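Local coordinates for Alpha/beta hydrolase fold-3 domain protein (Sulfolobus islandicus, PDB 5LK6), which probably hydrolyses carboxylic ester bonds as a thermostable esterase or lipase of the alpha/beta hydrolase fold, at residues G195-R200 / L277-L282. Sequence-based numbering, arbitrary orientation.
Sequences GFFLTR and LSFFPL
A single pair of aromatic side chains, Phe-197 against Phe-279, makes this contact, bridging two loops of an alpha/beta hydrolase fold. Residues 195-200 lie in the loop between helix 187-191 and helix 200-210, reaching the first residue of the latter, and residues 277-282 lead from strand 272-273 toward helix 285-302. The two backbones stay well apart, with CA of Phe-197 12.1 Å from CA of Phe-279, and the side chains reach across from opposite directions. In Phe-197, CG lies anti to the backbone N (chi1 -173°), which sends the ring out from its loop; Phe-279 instead has CG anti to its carbonyl carbon. CZ and CE2 of Phe-197 lie against CE2 of Phe-279: CZ of Phe-197 comes to 3.9 Å from CE2 of Phe-279, and CE2 of Phe-197 is 4.0 Å from CE2 of Phe-279. The ring centroids are 5.7 Å apart and the planes stand at 77°, an oblique meeting that is neither a stack nor edge-to-face, and only 64 Å² is buried in all. CB of Ser-278 sits over the centre of one face of the Phe-279 ring, 3.9 Å above the plane. Phe-15 joins both partners, its ring meeting Phe-279 edge-to-face and Phe-197 at a shallower tilt, while Phe-31 and Leu-34 of helix 24-36 also pack on Phe-279. The N-terminal region thus takes part in the same apolar cluster. The side chain of Phe-197 comes close to, but makes no contact with, the likely catalytic triad of Ser-151, Asp-244 and His-274, and the neighbouring Leu-198 touches His-274. With no hydrogen bond or charge pairing between the two loops, their direct link is van der Waals contact between ring carbons alone, which has little directional preference, within a cluster shared with Phe-15, Phe-31 and Leu-34.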
# COMPACT_ATOMS: atom_id res chain seq x y z
N GLY A 195 6.97 13.83 19.95
CA GLY A 195 5.59 13.41 20.18
C GLY A 195 5.00 12.35 19.25
O GLY A 195 3.82 12.05 19.38
N PHE A 196 5.77 11.77 18.34
CA PHE A 196 5.24 10.74 17.46
C PHE A 196 6.02 9.44 17.58
O PHE A 196 6.32 8.77 16.60
CB PHE A 196 5.22 11.27 16.02
CG PHE A 196 4.32 12.46 15.81
CD1 PHE A 196 4.79 13.73 15.97
CD2 PHE A 196 3.01 12.30 15.48
CE1 PHE A 196 3.99 14.84 15.75
CE2 PHE A 196 2.20 13.40 15.26
CZ PHE A 196 2.68 14.69 15.40
N PHE A 197 6.36 9.10 18.81
CA PHE A 197 6.87 7.82 19.18
C PHE A 197 8.36 7.70 18.89
O PHE A 197 9.12 7.42 19.78
CB PHE A 197 6.03 6.69 18.61
CG PHE A 197 6.43 5.31 19.11
CD1 PHE A 197 6.03 4.86 20.35
CD2 PHE A 197 7.21 4.47 18.31
CE1 PHE A 197 6.40 3.61 20.79
CE2 PHE A 197 7.58 3.22 18.77
CZ PHE A 197 7.19 2.79 20.01
N LEU A 198 8.78 7.86 17.65
CA LEU A 198 10.18 8.02 17.33
C LEU A 198 10.45 9.53 17.32
O LEU A 198 9.74 10.28 16.64
CB LEU A 198 10.57 7.34 16.00
CG LEU A 198 11.98 7.63 15.48
CD1 LEU A 198 13.01 6.99 16.39
CD2 LEU A 198 12.19 7.19 14.04
N THR A 199 11.46 9.96 18.09
CA THR A 199 11.85 11.36 18.25
C THR A 199 13.23 11.63 17.76
O THR A 199 14.05 10.72 17.65
CB THR A 199 11.82 11.79 19.74
OG1 THR A 199 12.88 11.17 20.50
CG2 THR A 199 10.52 11.45 20.34
N ARG A 200 13.49 12.90 17.50
CA ARG A 200 14.81 13.32 17.09
C ARG A 200 15.83 12.92 18.18
O ARG A 200 16.91 12.43 17.84
CB ARG A 200 14.85 14.83 16.82
CG ARG A 200 15.93 15.31 15.86
CD ARG A 200 16.29 16.74 16.22
NE ARG A 200 16.73 17.58 15.09
CZ ARG A 200 16.10 18.67 14.58
NH1 ARG A 200 14.89 19.13 15.05
NH2 ARG A 200 16.72 19.32 13.57
N LEU A 277 4.30 -1.44 11.96
CA LEU A 277 4.21 -2.88 11.69
C LEU A 277 4.50 -3.74 12.95
O LEU A 277 3.93 -4.81 13.07
CB LEU A 277 5.14 -3.33 10.55
CG LEU A 277 4.62 -3.09 9.14
CD1 LEU A 277 4.67 -1.61 8.77
CD2 LEU A 277 5.40 -3.94 8.13
N SER A 278 5.37 -3.28 13.85
CA SER A 278 5.69 -4.04 15.05
C SER A 278 4.45 -4.12 15.98
O SER A 278 4.34 -5.04 16.82
CB SER A 278 6.92 -3.44 15.79
OG SER A 278 8.11 -3.48 15.02
N PHE A 279 3.50 -3.18 15.80
CA PHE A 279 2.33 -3.07 16.66
C PHE A 279 1.07 -3.24 15.86
O PHE A 279 0.03 -2.61 16.15
CB PHE A 279 2.36 -1.75 17.41
CG PHE A 279 3.68 -1.48 17.98
CD1 PHE A 279 4.20 -2.34 18.89
CD2 PHE A 279 4.48 -0.44 17.49
CE1 PHE A 279 5.51 -2.14 19.37
CE2 PHE A 279 5.77 -0.22 17.98
CZ PHE A 279 6.28 -1.07 18.92
N PHE A 280 1.14 -4.18 14.92
CA PHE A 280 -0.00 -4.46 14.05
C PHE A 280 -1.32 -4.83 14.75
O PHE A 280 -2.34 -4.53 14.21
CB PHE A 280 0.34 -5.48 12.94
CG PHE A 280 0.67 -6.88 13.44
CD1 PHE A 280 -0.35 -7.79 13.71
CD2 PHE A 280 1.99 -7.30 13.57
CE1 PHE A 280 -0.05 -9.08 14.15
CE2 PHE A 280 2.30 -8.58 13.99
CZ PHE A 280 1.28 -9.47 14.29
N PRO A 281 -1.29 -5.45 15.96
CA PRO A 281 -2.58 -5.70 16.62
C PRO A 281 -3.29 -4.46 17.11
O PRO A 281 -4.50 -4.45 17.14
CB PRO A 281 -2.22 -6.59 17.82
CG PRO A 281 -0.86 -7.08 17.57
CD PRO A 281 -0.18 -6.02 16.76
N LEU A 282 -2.55 -3.43 17.49
CA LEU A 282 -3.12 -2.16 17.92
C LEU A 282 -3.32 -1.16 16.77
O LEU A 282 -4.05 -0.22 16.89
CB LEU A 282 -2.16 -1.51 18.92
CG LEU A 282 -2.22 -1.78 20.43
CD1 LEU A 282 -2.99 -3.05 20.77
CD2 LEU A 282 -0.81 -1.76 21.03